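Long-range contacts in SusD-like carbohydrate binding protein BF1063 (Bacteroides fragilis NCTC 9343, PDB 3I4G), which probably binds carbohydrate at the outer membrane of the cell, as a member of the SusD family of glycan-capturing proteins: residues Y288-F293 with Y301-Y306; W92-Y96 with F140-P144. All blocks are in the same frame, centred on the assembly; numbering follows the deposited sequence. Where two conformers were deposited one is given.

Interaction 1: Y288-F293 with Y301-Y306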
loop_
_atom_site.group_PDB
_atom_site.type_symbol
_atom_site.label_atom_id
_atom_site.label_comp_id
_atom_site.label_asym_id
_atom_site.label_seq_id
_atom_site.Cartn_x
_atom_site.Cartn_y
_atom_site.Cartn_z
ATOM N N TYR A 288 -7.605 11.845 -8.837
ATOM C CA TYR A 288 -8.902 12.067 -9.445
ATOM C C TYR A 288 -8.840 12.212 -10.970
ATOM O O TYR A 288 -9.672 11.643 -11.688
ATOM C CB TYR A 288 -9.608 13.294 -8.824
ATOM C CG TYR A 288 -10.776 13.732 -9.654
ATOM C CD1 TYR A 288 -11.948 12.969 -9.654
ATOM C CD2 TYR A 288 -10.727 14.849 -10.475
ATOM C CE1 TYR A 288 -13.015 13.325 -10.450
ATOM C CE2 TYR A 288 -11.830 15.182 -11.288
ATOM C CZ TYR A 288 -12.940 14.380 -11.252
ATOM O OH TYR A 288 -14.074 14.679 -12.032
ATOM N N GLU A 289 -7.870 12.954 -11.467
ATOM C CA GLU A 289 -7.710 13.232 -12.885
ATOM C C GLU A 289 -7.147 12.072 -13.703
ATOM O O GLU A 289 -7.181 12.115 -14.926
ATOM C CB GLU A 289 -6.775 14.432 -13.052
ATOM C CG GLU A 289 -7.349 15.719 -12.503
ATOM C CD GLU A 289 -6.329 16.796 -12.256
ATOM O OE1 GLU A 289 -5.156 16.652 -12.684
ATOM O OE2 GLU A 289 -6.688 17.784 -11.598
ATOM N N SER A 290 -6.651 11.042 -13.032
ATOM C CA SER A 290 -5.974 9.958 -13.725
ATOM C C SER A 290 -6.938 8.947 -14.369
ATOM O O SER A 290 -6.611 8.343 -15.397
ATOM C CB SER A 290 -4.990 9.269 -12.745
ATOM O OG SER A 290 -4.143 8.399 -13.490
ATOM N N TYR A 291 -8.103 8.749 -13.785
ATOM C CA TYR A 291 -9.050 7.764 -14.254
ATOM C C TYR A 291 -9.527 8.098 -15.673
ATOM O O TYR A 291 -9.819 9.247 -15.985
ATOM C CB TYR A 291 -10.257 7.687 -13.323
ATOM C CG TYR A 291 -9.949 7.218 -11.942
ATOM C CD1 TYR A 291 -9.968 5.888 -11.611
ATOM C CD2 TYR A 291 -9.653 8.119 -10.945
ATOM C CE1 TYR A 291 -9.652 5.445 -10.330
ATOM C CE2 TYR A 291 -9.348 7.695 -9.679
ATOM C CZ TYR A 291 -9.349 6.372 -9.367
ATOM O OH TYR A 291 -9.053 5.930 -8.081
ATOM N N GLU A 292 -9.588 7.119 -16.555
ATOM C CA GLU A 292 -10.133 7.366 -17.877
ATOM C C GLU A 292 -11.625 7.675 -17.867
ATOM O O GLU A 292 -12.322 7.443 -16.894
ATOM C CB GLU A 292 -9.894 6.136 -18.745
ATOM C CG GLU A 292 -8.428 5.879 -19.028
ATOM C CD GLU A 292 -8.105 4.442 -19.429
ATOM O OE1 GLU A 292 -9.007 3.618 -19.666
ATOM O OE2 GLU A 292 -6.892 4.152 -19.582
ATOM N N PHE A 293 -12.127 8.207 -18.996
ATOM C CA PHE A 293 -13.540 8.208 -19.235
ATOM C C PHE A 293 -13.932 6.744 -19.474
ATOM O O PHE A 293 -13.098 5.874 -19.744
ATOM C CB PHE A 293 -13.901 9.064 -20.457
ATOM C CG PHE A 293 -13.768 10.545 -20.223
ATOM C CD1 PHE A 293 -14.640 11.198 -19.360
ATOM C CD2 PHE A 293 -12.839 11.298 -20.904
ATOM C CE1 PHE A 293 -14.534 12.571 -19.176
ATOM C CE2 PHE A 293 -12.731 12.663 -20.695
ATOM C CZ PHE A 293 -13.573 13.287 -19.841
ATOM N N TYR A 301 -10.549 18.026 -18.191
ATOM C CA TYR A 301 -11.544 18.954 -17.706
ATOM C C TYR A 301 -12.172 19.709 -18.870
ATOM O O TYR A 301 -13.257 20.228 -18.739
ATOM C CB TYR A 301 -10.953 19.999 -16.754
ATOM C CG TYR A 301 -10.526 19.476 -15.411
ATOM C CD1 TYR A 301 -11.461 19.149 -14.459
ATOM C CD2 TYR A 301 -9.196 19.389 -15.077
ATOM C CE1 TYR A 301 -11.081 18.665 -13.198
ATOM C CE2 TYR A 301 -8.805 18.903 -13.843
ATOM C CZ TYR A 301 -9.744 18.578 -12.898
ATOM O OH TYR A 301 -9.364 18.107 -11.668
ATOM N N ASP A 302 -11.477 19.766 -20.001
ATOM C CA ASP A 302 -11.997 20.492 -21.166
ATOM C C ASP A 302 -12.950 19.682 -22.033
ATOM O O ASP A 302 -13.504 20.208 -22.992
ATOM C CB ASP A 302 -10.818 20.994 -21.989
ATOM C CG ASP A 302 -9.969 21.997 -21.227
ATOM O OD1 ASP A 302 -10.553 22.773 -20.444
ATOM O OD2 ASP A 302 -8.750 22.039 -21.444
ATOM N N ASP A 303 -13.136 18.420 -21.698
ATOM C CA ASP A 303 -13.996 17.529 -22.428
ATOM C C ASP A 303 -15.402 17.724 -21.936
ATOM O O ASP A 303 -15.624 17.845 -20.728
ATOM C CB ASP A 303 -13.505 16.110 -22.200
ATOM C CG ASP A 303 -14.204 15.106 -23.074
ATOM O OD1 ASP A 303 -15.405 14.864 -22.884
ATOM O OD2 ASP A 303 -13.503 14.493 -23.912
ATOM N N PRO A 304 -16.384 17.748 -22.852
ATOM C CA PRO A 304 -17.757 17.999 -22.407
ATOM C C PRO A 304 -18.345 16.934 -21.480
ATOM O O PRO A 304 -19.384 17.199 -20.852
ATOM C CB PRO A 304 -18.566 18.082 -23.723
ATOM C CG PRO A 304 -17.681 17.640 -24.798
ATOM C CD PRO A 304 -16.273 17.640 -24.321
ATOM N N ARG A 305 -17.730 15.749 -21.405
ATOM C CA ARG A 305 -18.178 14.717 -20.466
ATOM C C ARG A 305 -17.850 15.061 -19.007
ATOM O O ARG A 305 -18.423 14.455 -18.093
ATOM C CB ARG A 305 -17.562 13.364 -20.804
ATOM C CG ARG A 305 -18.117 12.781 -22.091
ATOM C CD ARG A 305 -17.342 11.600 -22.532
ATOM N NE ARG A 305 -16.045 12.003 -23.041
ATOM C CZ ARG A 305 -15.160 11.145 -23.502
ATOM N NH1 ARG A 305 -15.425 9.865 -23.466
ATOM N NH2 ARG A 305 -14.008 11.570 -23.979
ATOM N N TYR A 306 -16.899 15.975 -18.764
ATOM C CA TYR A 306 -16.613 16.419 -17.399
ATOM C C TYR A 306 -17.820 17.146 -16.816
ATOM O O TYR A 306 -18.299 18.143 -17.384
ATOM C CB TYR A 306 -15.391 17.318 -17.352
ATOM C CG TYR A 306 -15.231 18.064 -16.055
ATOM C CD1 TYR A 306 -15.109 17.369 -14.880
ATOM C CD2 TYR A 306 -15.197 19.447 -16.003
ATOM C CE1 TYR A 306 -14.970 18.047 -13.645
ATOM C CE2 TYR A 306 -15.053 20.130 -14.792
ATOM C CZ TYR A 306 -14.941 19.412 -13.618
ATOM O OH TYR A 306 -14.764 20.157 -12.459
#

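Interaction 2: W92-Y96 with F140-P144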
loop_
_atom_site.group_PDB
_atom_site.type_symbol
_atom_site.label_atom_id
_atom_site.label_comp_id
_atom_site.label_asym_id
_atom_site.label_seq_id
_atom_site.Cartn_x
_atom_site.Cartn_y
_atom_site.Cartn_z
ATOM N N TRP A 92 11.836 1.540 11.138
ATOM C CA TRP A 92 13.089 0.861 11.461
ATOM C C TRP A 92 12.946 -0.077 12.667
ATOM O O TRP A 92 13.324 -1.282 12.618
ATOM C CB TRP A 92 14.164 1.889 11.769
ATOM C CG TRP A 92 15.508 1.325 12.154
ATOM C CD1 TRP A 92 15.904 0.940 13.392
ATOM C CD2 TRP A 92 16.651 1.137 11.289
ATOM N NE1 TRP A 92 17.214 0.492 13.352
ATOM C CE2 TRP A 92 17.696 0.626 12.081
ATOM C CE3 TRP A 92 16.891 1.373 9.936
ATOM C CZ2 TRP A 92 18.966 0.344 11.548
ATOM C CZ3 TRP A 92 18.149 1.067 9.416
ATOM C CH2 TRP A 92 19.157 0.573 10.228
ATOM N N GLU A 93 12.464 0.445 13.778
ATOM C CA GLU A 93 12.439 -0.378 14.975
ATOM C C GLU A 93 11.430 -1.521 14.866
ATOM O O GLU A 93 11.751 -2.641 15.285
ATOM C CB GLU A 93 12.160 0.468 16.192
ATOM C CG GLU A 93 10.763 0.925 16.317
ATOM C CD GLU A 93 10.595 1.928 17.433
ATOM O OE1 GLU A 93 11.603 2.286 18.090
ATOM O OE2 GLU A 93 9.439 2.363 17.654
ATOM N N THR A 94 10.249 -1.297 14.297
ATOM C CA THR A 94 9.316 -2.411 14.188
ATOM C C THR A 94 9.903 -3.488 13.274
ATOM O O THR A 94 9.709 -4.703 13.527
ATOM C CB THR A 94 7.924 -1.986 13.715
ATOM O OG1 THR A 94 8.007 -1.409 12.409
ATOM C CG2 THR A 94 7.288 -1.009 14.705
ATOM N N SER A 95 10.637 -3.099 12.242
ATOM C CA SER A 95 11.281 -4.081 11.356
ATOM C C SER A 95 12.262 -4.936 12.119
ATOM O O SER A 95 12.211 -6.161 12.071
ATOM C CB SER A 95 12.022 -3.391 10.221
ATOM O OG SER A 95 11.142 -2.623 9.383
ATOM N N TYR A 96 13.193 -4.288 12.805
ATOM C CA TYR A 96 14.256 -5.018 13.515
ATOM C C TYR A 96 13.718 -5.765 14.712
ATOM O O TYR A 96 14.279 -6.808 15.095
ATOM C CB TYR A 96 15.448 -4.078 13.819
ATOM C CG TYR A 96 16.337 -3.907 12.610
ATOM C CD1 TYR A 96 17.105 -4.964 12.150
ATOM C CD2 TYR A 96 16.394 -2.714 11.894
ATOM C CE1 TYR A 96 17.917 -4.844 11.002
ATOM C CE2 TYR A 96 17.196 -2.567 10.792
ATOM C CZ TYR A 96 17.963 -3.638 10.341
ATOM O OH TYR A 96 18.798 -3.493 9.242
ATOM N N PHE A 140 15.525 2.415 3.185
ATOM C CA PHE A 140 16.829 2.730 3.766
ATOM C C PHE A 140 17.987 2.197 2.899
ATOM O O PHE A 140 19.093 2.726 2.930
ATOM C CB PHE A 140 16.946 2.130 5.163
ATOM C CG PHE A 140 15.959 2.650 6.168
ATOM C CD1 PHE A 140 16.162 3.857 6.822
ATOM C CD2 PHE A 140 14.841 1.910 6.506
ATOM C CE1 PHE A 140 15.297 4.303 7.787
ATOM C CE2 PHE A 140 13.956 2.384 7.469
ATOM C CZ PHE A 140 14.232 3.561 8.134
ATOM N N LYS A 141 17.739 1.108 2.173
ATOM C CA LYS A 141 18.638 0.519 1.173
ATOM C C LYS A 141 19.819 -0.249 1.730
ATOM O O LYS A 141 19.883 -1.453 1.513
ATOM C CB LYS A 141 19.084 1.559 0.127
ATOM C CG LYS A 141 17.852 2.149 -0.582
ATOM C CD LYS A 141 18.150 2.815 -1.845
ATOM C CE LYS A 141 16.843 3.259 -2.481
ATOM N NZ LYS A 141 17.095 3.950 -3.757
ATOM N N ASN A 142 20.739 0.419 2.420
ATOM C CA ASN A 142 21.965 -0.212 2.915
ATOM C C ASN A 142 21.822 -0.266 4.421
ATOM O O ASN A 142 21.901 0.748 5.085
ATOM C CB ASN A 142 23.166 0.607 2.462
ATOM C CG ASN A 142 23.112 0.920 0.990
ATOM O OD1 ASN A 142 22.989 0.032 0.151
ATOM N ND2 ASN A 142 23.197 2.223 0.655
ATOM N N VAL A 143 21.591 -1.455 4.949
ATOM C CA VAL A 143 21.270 -1.643 6.366
ATOM C C VAL A 143 21.899 -2.928 6.869
ATOM O O VAL A 143 22.318 -3.789 6.078
ATOM C CB VAL A 143 19.722 -1.693 6.592
ATOM C CG1 VAL A 143 19.044 -0.382 6.088
ATOM C CG2 VAL A 143 19.095 -2.908 5.927
ATOM N N PRO A 144 22.011 -3.105 8.189
ATOM C CA PRO A 144 22.525 -4.376 8.690
ATOM C C PRO A 144 21.653 -5.571 8.348
ATOM O O PRO A 144 20.411 -5.520 8.496
ATOM C CB PRO A 144 22.548 -4.181 10.211
ATOM C CG PRO A 144 22.682 -2.680 10.361
ATOM C CD PRO A 144 21.820 -2.122 9.279
#

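Interaction 1: Y288-F293 with Y301-Y306
Arg305 lays its guanidinium flat over one face of the Phe293 ring, with the two planes only 17° apart and CZ 3.9 Å from the ring centroid of Phe293. This is a stacked cation-pi pair, and NE sits above the middle of the ring while Arg305 NH2 comes to 3.3 Å from Phe293 CD2. Arg305 CB adds an aliphatic contact at Phe293 CE1. At the far end of the phenyl, Asp303 CB rests 3.7 Å from Phe293 CZ.

The second point of contact is polar. Tyr301 OH donates to Glu289 OE2 over 2.7 Å, meeting the carboxylate on its anti side and somewhat out of its plane. Beside this bond, Tyr288 turns its ring edge to Tyr301 OH and brings its own hydroxyl to the edge of the Tyr306 ring; that hydroxyl is hydrogen-bonded to the carbonyl of Leu311.

Asp303 positions the arginine. With CG anti to the backbone N (chi1 -172°), its carboxylate is gripped side-on: Arg305 NE binds Asp303 OD1 at 2.9 Å, and Arg305 NH2 binds Asp303 OD2 at 3.0 Å. OD1 also accepts from the backbone N of Arg305, closing an Asx turn within the type I turn Asp303–Tyr306. The contact thus joins two parts of the connection between helices 285-288 and 317-322 of this SusD-family protein. Asp295 pairs with Arg305 NH1, so two aspartates fix the orientation of the cation over the ring, while Arg497, which shares Glu289 OE2, probably helps keep Glu289 ionised.

Interaction 2: W92-Y96 with F140-P144
Tyr96 OH donates to the backbone carbonyl of Pro144, with OH 2.7 Å from Pro144 O. The hydroxyl approaches in the carbonyl plane, on a lone pair, at a C=O...donor angle of 131°. This bond joins helix 86-109 to the connection that follows helix 116-139, in the helical N-terminal part of a SusD-family protein, a family grouped with the TPR-like helical proteins. The same hydroxyl is packed against carbon: Val143 CB and Pro144 CD each lie 3.3 Å from Tyr96 OH, so the phenol oxygen lies against the Val143-Pro144 junction.

One helical turn earlier, Trp92 supplies the apolar half of the contact. It forms a T-shaped stack with Phe140, its six-membered ring edge directed at the phenyl face, with planes at 82° and centroids 5.1 Å apart. CE3 of Trp92 is centred over the phenyl, nearly equidistant from all six of its carbons. Farther round the indole, Trp92 CZ3 meets Val143 CG1 at 3.7 Å and CH2 meets Pro144 CD, so a single benzo edge touches three residues of the connection. The indole reaches them because its CG stands anti to the backbone N (chi1 179°), carrying the ring outward from the helix, roughly square to its run, where Tyr96 CE2 lies over one of its faces.

The chain opposite leaves the helix at Lys141, which has positive phi, and the turn lets Phe140 and Val143 both point at helix 86-109. Phe140 makes a second edge-to-face pair with Trp513, and Ile515 and Pro516 also pack on Trp92, bringing the C-terminal region into this buried cluster. Val143 also bonds through its backbone to Thr161, and its CG2 lies 3.4 Å from Tyr96 OH.

Interaction 2 comes first along the chain and is complete before interaction 1 begins. Their centres are about 41 Å apart on opposite sides of the chain's centre, and their nearest atoms remain about 24 Å apart, so the two do not touch. Interaction 2 joins helix 86-109 to the exit of helix 116-139, spanning a largely helical stretch of the SusD-like N-terminal part. Interaction 1, by contrast, bridges two parts of the connection between helices 285-288 and 317-322, later in the chain, and has no helix or strand between its segments. One is a buried contact of a helix with the chain leaving the next helix; the other lies within a peripheral loop.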